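Long-range contacts in ABC-type branched-chain amino acid transport systems periplasmic component-like protein (Thermomonospora curvata, PDB 4N03), which probably serves as the substrate-binding component of an ABC transporter, holding a fatty acid, here palmitic acid, in the cleft between its two lobes: residues T126-W131 with K139-T144; W131-L136 with T147-M152. All coordinates share one frame; numbering follows the deposited sequence. Where two conformers were deposited one is given.

Contact 1 of 2, residues T126-W131 with K139-T144. With PLM (palmitic acid), chain B.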
loop_
_atom_site.group_PDB
_atom_site.type_symbol
_atom_site.label_atom_id
_atom_site.label_comp_id
_atom_site.label_asym_id
_atom_site.label_seq_id
_atom_site.Cartn_x
_atom_site.Cartn_y
_atom_site.Cartn_z
ATOM N N THR A 126 -12.075 7.277 -2.153
ATOM C CA THR A 126 -10.838 6.872 -2.747
ATOM C C THR A 126 -10.103 5.966 -1.797
ATOM O O THR A 126 -9.903 6.362 -0.635
ATOM C CB THR A 126 -10.014 8.123 -3.103
ATOM O OG1 THR A 126 -10.749 8.980 -3.961
ATOM C CG2 THR A 126 -8.748 7.757 -3.771
ATOM N N ILE A 127 -9.653 4.797 -2.285
ATOM C CA ILE A 127 -8.854 3.901 -1.510
ATOM C C ILE A 127 -7.486 3.806 -2.132
ATOM O O ILE A 127 -7.276 3.080 -3.143
ATOM C CB ILE A 127 -9.460 2.487 -1.376
ATOM C CG1 ILE A 127 -10.905 2.525 -0.931
ATOM C CG2 ILE A 127 -8.596 1.613 -0.474
ATOM C CD1 ILE A 127 -11.636 1.194 -1.018
ATOM N N PRO A 128 -6.520 4.571 -1.619
ATOM C CA PRO A 128 -5.174 4.502 -2.212
ATOM C C PRO A 128 -4.422 3.208 -1.921
ATOM O O PRO A 128 -4.659 2.541 -0.933
ATOM C CB PRO A 128 -4.436 5.664 -1.517
ATOM C CG PRO A 128 -5.486 6.511 -0.910
ATOM C CD PRO A 128 -6.573 5.573 -0.548
ATOM N N SER A 129 -3.525 2.860 -2.834
ATOM C CA SER A 129 -2.346 1.990 -2.494
ATOM C C SER A 129 -1.162 2.950 -2.336
ATOM O O SER A 129 -0.387 3.270 -3.231
ATOM C CB SER A 129 -2.103 0.917 -3.537
ATOM O OG SER A 129 -3.196 0.048 -3.635
ATOM N N ALA A 130 -1.138 3.556 -1.153
ATOM C CA ALA A 130 -0.336 4.674 -0.777
ATOM C C ALA A 130 -0.569 4.912 0.715
ATOM O O ALA A 130 -1.705 4.862 1.158
ATOM C CB ALA A 130 -0.727 5.889 -1.545
ATOM N N TRP A 131 0.480 5.099 1.460
ATOM C CA TRP A 131 0.378 5.107 2.901
ATOM C C TRP A 131 1.036 6.310 3.588
ATOM O O TRP A 131 1.389 6.261 4.738
ATOM C CB TRP A 131 0.831 3.745 3.461
ATOM C CG TRP A 131 -0.062 2.649 2.991
ATOM C CD1 TRP A 131 -1.258 2.387 3.515
ATOM C CD2 TRP A 131 0.063 1.798 1.820
ATOM N NE1 TRP A 131 -1.906 1.398 2.818
ATOM C CE2 TRP A 131 -1.113 1.048 1.735
ATOM C CE3 TRP A 131 1.029 1.633 0.833
ATOM C CZ2 TRP A 131 -1.330 0.104 0.724
ATOM C CZ3 TRP A 131 0.818 0.701 -0.147
ATOM C CH2 TRP A 131 -0.343 -0.053 -0.196
ATOM N N LYS A 139 -12.223 12.831 4.909
ATOM C CA LYS A 139 -13.329 11.890 5.071
ATOM C C LYS A 139 -13.378 10.918 3.895
ATOM O O LYS A 139 -13.770 9.781 4.095
ATOM C CB LYS A 139 -14.699 12.622 5.194
ATOM C CG LYS A 139 -15.879 11.747 5.646
ATOM C CD LYS A 139 -17.235 12.475 5.640
ATOM C CE LYS A 139 -18.382 11.483 5.835
ATOM N NZ LYS A 139 -19.701 12.171 5.877
ATOM N N TYR A 140 -13.041 11.418 2.719
ATOM C CA TYR A 140 -13.259 10.655 1.493
ATOM C C TYR A 140 -12.128 9.740 1.127
ATOM O O TYR A 140 -12.303 8.898 0.216
ATOM C CB TYR A 140 -13.590 11.610 0.355
ATOM C CG TYR A 140 -14.824 12.358 0.648
ATOM C CD1 TYR A 140 -16.044 11.749 0.522
ATOM C CD2 TYR A 140 -14.793 13.649 1.153
ATOM C CE1 TYR A 140 -17.213 12.383 0.826
ATOM C CE2 TYR A 140 -16.013 14.287 1.507
ATOM C CZ TYR A 140 -17.199 13.596 1.344
ATOM O OH TYR A 140 -18.433 14.162 1.621
ATOM N N ILE A 141 -10.982 9.821 1.791
ATOM C CA ILE A 141 -9.829 8.985 1.476
ATOM C C ILE A 141 -9.615 8.002 2.583
ATOM O O ILE A 141 -9.451 8.416 3.734
ATOM C CB ILE A 141 -8.565 9.808 1.226
ATOM C CG1 ILE A 141 -8.796 10.812 0.096
ATOM C CG2 ILE A 141 -7.412 8.863 0.936
ATOM C CD1 ILE A 141 -7.638 11.773 -0.122
ATOM N N GLN A 142 -9.683 6.701 2.297
ATOM C CA GLN A 142 -9.322 5.705 3.301
ATOM C C GLN A 142 -7.912 5.253 3.124
ATOM O O GLN A 142 -7.617 4.476 2.199
ATOM C CB GLN A 142 -10.240 4.492 3.206
ATOM C CG GLN A 142 -9.878 3.409 4.218
ATOM C CD GLN A 142 -10.077 3.962 5.634
ATOM O OE1 GLN A 142 -11.184 4.353 5.984
ATOM N NE2 GLN A 142 -9.035 3.965 6.433
ATOM N N VAL A 143 -7.035 5.677 4.024
ATOM C CA VAL A 143 -5.690 5.133 4.063
ATOM C C VAL A 143 -5.781 3.825 4.807
ATOM O O VAL A 143 -6.221 3.759 5.934
ATOM C CB VAL A 143 -4.716 6.089 4.761
ATOM C CG1 VAL A 143 -3.329 5.455 4.743
ATOM C CG2 VAL A 143 -4.700 7.458 4.077
ATOM N N THR A 144 -5.465 2.734 4.111
ATOM C CA THR A 144 -5.575 1.415 4.734
ATOM C C THR A 144 -4.355 1.114 5.592
ATOM O O THR A 144 -3.348 1.809 5.482
ATOM C CB THR A 144 -5.735 0.342 3.663
ATOM O OG1 THR A 144 -4.616 0.403 2.789
ATOM C CG2 THR A 144 -7.035 0.537 2.861
HETATM C C1 PLM B . 3.839 5.404 -2.735
HETATM O O1 PLM B . 3.219 5.525 -1.646
HETATM O O2 PLM B . 3.915 6.293 -3.612
HETATM C C2 PLM B . 4.385 4.042 -3.096
HETATM C C3 PLM B . 3.178 3.189 -3.684
HETATM C C4 PLM B . 3.524 1.732 -3.886
HETATM C C5 PLM B . 2.410 0.953 -4.496
HETATM C C6 PLM B . 2.586 -0.572 -4.666
HETATM C C7 PLM B . 2.039 -1.306 -3.449
HETATM C C8 PLM B . 2.317 -2.783 -3.395
HETATM C C9 PLM B . 1.521 -3.559 -2.363
HETATM C CA PLM B . 2.187 -3.679 -0.972
HETATM C CB PLM B . 1.105 -4.230 0.040
HETATM C CC PLM B . 0.991 -3.320 1.299
HETATM C CD PLM B . -0.324 -3.439 2.040
HETATM C CE PLM B . -0.510 -2.547 3.260
HETATM C CF PLM B . -2.002 -2.284 3.517
HETATM C CG PLM B . -2.703 -3.353 4.336
HETATM O O HOH W 1 -4.186 3.522 1.671
HETATM O O HOH W 2 -4.928 -0.077 0.117
#

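Contact 2 of 2, residues W131-L136 with T147-M152. With PLM (palmitic acid), chain B.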
loop_
_atom_site.group_PDB
_atom_site.type_symbol
_atom_site.label_atom_id
_atom_site.label_comp_id
_atom_site.label_asym_id
_atom_site.label_seq_id
_atom_site.Cartn_x
_atom_site.Cartn_y
_atom_site.Cartn_z
ATOM N N TRP A 131 0.480 5.099 1.460
ATOM C CA TRP A 131 0.378 5.107 2.901
ATOM C C TRP A 131 1.036 6.310 3.588
ATOM O O TRP A 131 1.389 6.261 4.738
ATOM C CB TRP A 131 0.831 3.745 3.461
ATOM C CG TRP A 131 -0.062 2.649 2.991
ATOM C CD1 TRP A 131 -1.258 2.387 3.515
ATOM C CD2 TRP A 131 0.063 1.798 1.820
ATOM N NE1 TRP A 131 -1.906 1.398 2.818
ATOM C CE2 TRP A 131 -1.113 1.048 1.735
ATOM C CE3 TRP A 131 1.029 1.633 0.833
ATOM C CZ2 TRP A 131 -1.330 0.104 0.724
ATOM C CZ3 TRP A 131 0.818 0.701 -0.147
ATOM C CH2 TRP A 131 -0.343 -0.053 -0.196
ATOM N N THR A 132 1.173 7.400 2.845
ATOM C CA THR A 132 1.624 8.614 3.447
ATOM C C THR A 132 0.587 9.187 4.414
ATOM O O THR A 132 -0.613 9.175 4.187
ATOM C CB THR A 132 1.959 9.642 2.359
ATOM O OG1 THR A 132 2.505 10.811 2.978
ATOM C CG2 THR A 132 0.774 10.077 1.529
ATOM N N THR A 133 1.092 9.853 5.467
ATOM C CA THR A 133 0.254 10.627 6.366
ATOM C C THR A 133 -0.340 11.839 5.658
ATOM O O THR A 133 -1.339 12.387 6.137
ATOM C CB THR A 133 1.059 11.093 7.576
ATOM O OG1 THR A 133 2.240 11.773 7.132
ATOM C CG2 THR A 133 1.468 9.913 8.407
ATOM N N ALA A 134 0.204 12.217 4.502
ATOM C CA ALA A 134 -0.357 13.314 3.768
ATOM C C ALA A 134 -1.761 13.044 3.269
ATOM O O ALA A 134 -2.446 13.952 2.847
ATOM C CB ALA A 134 0.576 13.730 2.651
ATOM N N LEU A 135 -2.201 11.772 3.285
ATOM C CA LEU A 135 -3.539 11.376 2.868
ATOM C C LEU A 135 -4.508 11.162 4.015
ATOM O O LEU A 135 -5.677 10.911 3.756
ATOM C CB LEU A 135 -3.480 10.163 1.937
ATOM C CG LEU A 135 -2.694 10.414 0.651
ATOM C CD1 LEU A 135 -2.541 9.145 -0.141
ATOM C CD2 LEU A 135 -3.284 11.544 -0.208
ATOM N N LEU A 136 -4.034 11.258 5.265
ATOM C CA LEU A 136 -4.928 11.306 6.400
ATOM C C LEU A 136 -5.643 12.642 6.436
ATOM O O LEU A 136 -5.212 13.617 5.792
ATOM C CB LEU A 136 -4.168 11.081 7.713
ATOM C CG LEU A 136 -3.556 9.686 7.893
ATOM C CD1 LEU A 136 -2.812 9.687 9.224
ATOM C CD2 LEU A 136 -4.624 8.591 7.877
ATOM N N THR A 147 0.419 3.890 8.357
ATOM C CA THR A 147 1.157 4.847 7.566
ATOM C C THR A 147 2.642 4.544 7.583
ATOM O O THR A 147 3.145 3.823 8.440
ATOM C CB THR A 147 0.846 6.267 8.046
ATOM O OG1 THR A 147 0.983 6.367 9.461
ATOM C CG2 THR A 147 -0.544 6.644 7.640
ATOM N N TYR A 148 3.362 5.129 6.629
ATOM C CA TYR A 148 4.751 4.769 6.417
ATOM C C TYR A 148 5.650 5.013 7.596
ATOM O O TYR A 148 6.606 4.317 7.867
ATOM C CB TYR A 148 5.316 5.514 5.233
ATOM C CG TYR A 148 4.815 5.065 3.900
ATOM C CD1 TYR A 148 4.834 3.710 3.498
ATOM C CD2 TYR A 148 4.288 5.963 3.016
ATOM C CE1 TYR A 148 4.382 3.323 2.248
ATOM C CE2 TYR A 148 3.853 5.567 1.762
ATOM C CZ TYR A 148 3.906 4.233 1.373
ATOM O OH TYR A 148 3.483 3.774 0.140
ATOM N N ASP A 149 5.411 6.145 8.288
ATOM C CA ASP A 149 6.138 6.518 9.493
ATOM C C ASP A 149 6.005 5.477 10.587
ATOM O O ASP A 149 6.986 5.046 11.149
ATOM C CB ASP A 149 5.812 7.926 9.970
ATOM C CG ASP A 149 4.348 8.279 10.095
ATOM O OD1 ASP A 149 3.467 7.422 9.843
ATOM O OD2 ASP A 149 4.098 9.469 10.429
ATOM N N VAL A 150 4.763 5.074 10.865
ATOM C CA VAL A 150 4.524 4.038 11.845
ATOM C C VAL A 150 5.215 2.744 11.468
ATOM O O VAL A 150 5.798 2.092 12.338
ATOM C CB VAL A 150 2.997 3.815 11.982
ATOM C CG1 VAL A 150 2.630 2.509 12.703
ATOM C CG2 VAL A 150 2.376 5.026 12.673
ATOM N N ASP A 151 5.232 2.351 10.187
ATOM C CA ASP A 151 5.966 1.154 9.793
ATOM C C ASP A 151 7.461 1.269 10.100
ATOM O O ASP A 151 8.052 0.311 10.560
ATOM C CB ASP A 151 5.800 0.833 8.313
ATOM C CG ASP A 151 4.470 0.205 7.973
ATOM O OD1 ASP A 151 3.796 -0.345 8.844
ATOM O OD2 ASP A 151 4.173 0.258 6.748
HETATM N N MSE A 152 8.099 2.417 9.813
HETATM C CA MSE A 152 9.502 2.566 10.150
HETATM C C MSE A 152 9.739 2.632 11.644
HETATM O O MSE A 152 10.752 2.148 12.096
HETATM C CB MSE A 152 10.100 3.808 9.473
HETATM C CG MSE A 152 10.231 3.675 7.955
HETATM SE SE MSE A 152 11.519 2.321 7.447
HETATM C CE MSE A 152 10.393 0.912 7.042
HETATM C C1 PLM B . 3.839 5.404 -2.735
HETATM O O1 PLM B . 3.219 5.525 -1.646
HETATM O O2 PLM B . 3.915 6.293 -3.612
HETATM C C2 PLM B . 4.385 4.042 -3.096
HETATM C C3 PLM B . 3.178 3.189 -3.684
HETATM C C4 PLM B . 3.524 1.732 -3.886
HETATM C C5 PLM B . 2.410 0.953 -4.496
HETATM C C6 PLM B . 2.586 -0.572 -4.666
HETATM C C7 PLM B . 2.039 -1.306 -3.449
HETATM C C8 PLM B . 2.317 -2.783 -3.395
HETATM C C9 PLM B . 1.521 -3.559 -2.363
HETATM C CA PLM B . 2.187 -3.679 -0.972
HETATM C CB PLM B . 1.105 -4.230 0.040
HETATM C CC PLM B . 0.991 -3.320 1.299
HETATM C CD PLM B . -0.324 -3.439 2.040
HETATM C CE PLM B . -0.510 -2.547 3.260
HETATM C CF PLM B . -2.002 -2.284 3.517
HETATM C CG PLM B . -2.703 -3.353 4.336
HETATM O O HOH W 3 4.629 10.914 8.060
#

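Contact 1 of 2, residues T126-W131 with K139-T144
T126 and the Y140-Q142 backbone are joined by two hydrogen bonds that flank a single beta bridge between T126 and I141. T126 N donates to Y140 O over 2.9 Å, and Q142 N returns a bond to T126 O at 3.0 Å.

Beyond the bridge, side-chain and water-mediated hydrogen bonds take over from direct backbone ones. W131 NE1 gives its hydrogen to T144 OG1 at 2.9 Å, at the ring edge and almost in the indole plane (N-H...O 158°). With chi1 at 58°, T144 OG1 sits between its own N and carbonyl carbon, which leaves CG2 to reach I127 CG2. One water takes the T144 N hydrogen and donates to P128 O and A130 O; a second lies between P128 O and T144 OG1, 2.7 Å from the latter.

P128 CG lies across I141 CG2, 3.6 Å away, and V143 CG1 rests beside W131 CD1. S129 C lies against one indole face and PLM CE against the opposite one, both toward the rim.

The loop returning from 130-138 adds one parallel bridge at the outer edge of the four-stranded sheet in one lobe of this periplasmic binding protein, beside the ligand site. H343, at the end of helix 336-343, bonds to Q142 OE1. Strand 103-107 pairs with the inner side of strand 126-129, while helix 109-122 packs on T126 and I141, and helix 309-330 on I127 and T144.

Contact 2 of 2, residues W131-L136 with T147-M152
W131 and Y148 meet almost at right angles, with the edge of the indole directed at the tyrosine face in an offset edge-to-face pair whose planes stand at 85°. The tryptophan's methylene lies over the centre of that face: W131 CB is 3.7 Å from the centroid of the Y148 ring and only 11° off its normal, a CH-pi contact. At the far end of the tyrosine, Y148 OH comes to the indole edge, 3.3 Å from W131 CE3. The phenol points into the ligand site because chi1 of -72° sets CG anti to the carbonyl carbon and lays the ring along the W131-T132 backbone; its hydroxyl then donates a short bond, 2.5 Å, to PLM O1. Y84 and S109 also bond to the palmitic acid.

On the backbone, Y148 N donates to W131 O at 3.0 Å. This bond uses an amide of the first turn of helix 148-161, which follows the long connection from strand 126-129 in this periplasmic binding protein fold. T147 occupies the N-cap position, but its hydroxyl turns to D149 OD1 (2.7 Å), an oxygen that V150 N also reaches.

T133 and D149 approach from opposite directions, the T133 CG2 methyl 3.3 Å from D149 OD2. A water donates to T133 OG1 and, weakly, to D149 OD2, while Y398 and T404 are further partners of the carboxylate and the threonine hydroxyl. L136 CD1 and T147 CG2 touch tip to tip. On the 131-136 side, T132 OG1 accepts from A134 N in an ST turn that leads into the 3-10 segment 133-135, and the same hydroxyl is also hydrogen-bonded to D179 O.

Overall arrangement
Contact 1 and contact 2 share W131, and their centres lie 11 Å apart. Their segments alternate along the chain, so the connection from strand 126-129 to helix 148-161 folds back on itself twice: 139-144 returns to the strand, and 147-152 then packs on the 131-136 turn. The two also touch directly, with V143 CG2 3.6 Å from L135 O and A130 CB 4.0 Å from L135 CD1. Contact 1 reaches both ends of the ligand, A130 CA and T144 OG1 each lying 3.8 Å from PLM O1 and PLM CF respectively. Contact 2 adds the Y148 hydroxyl at the carboxyl group, and the shared W131 ring lies against the chain between them.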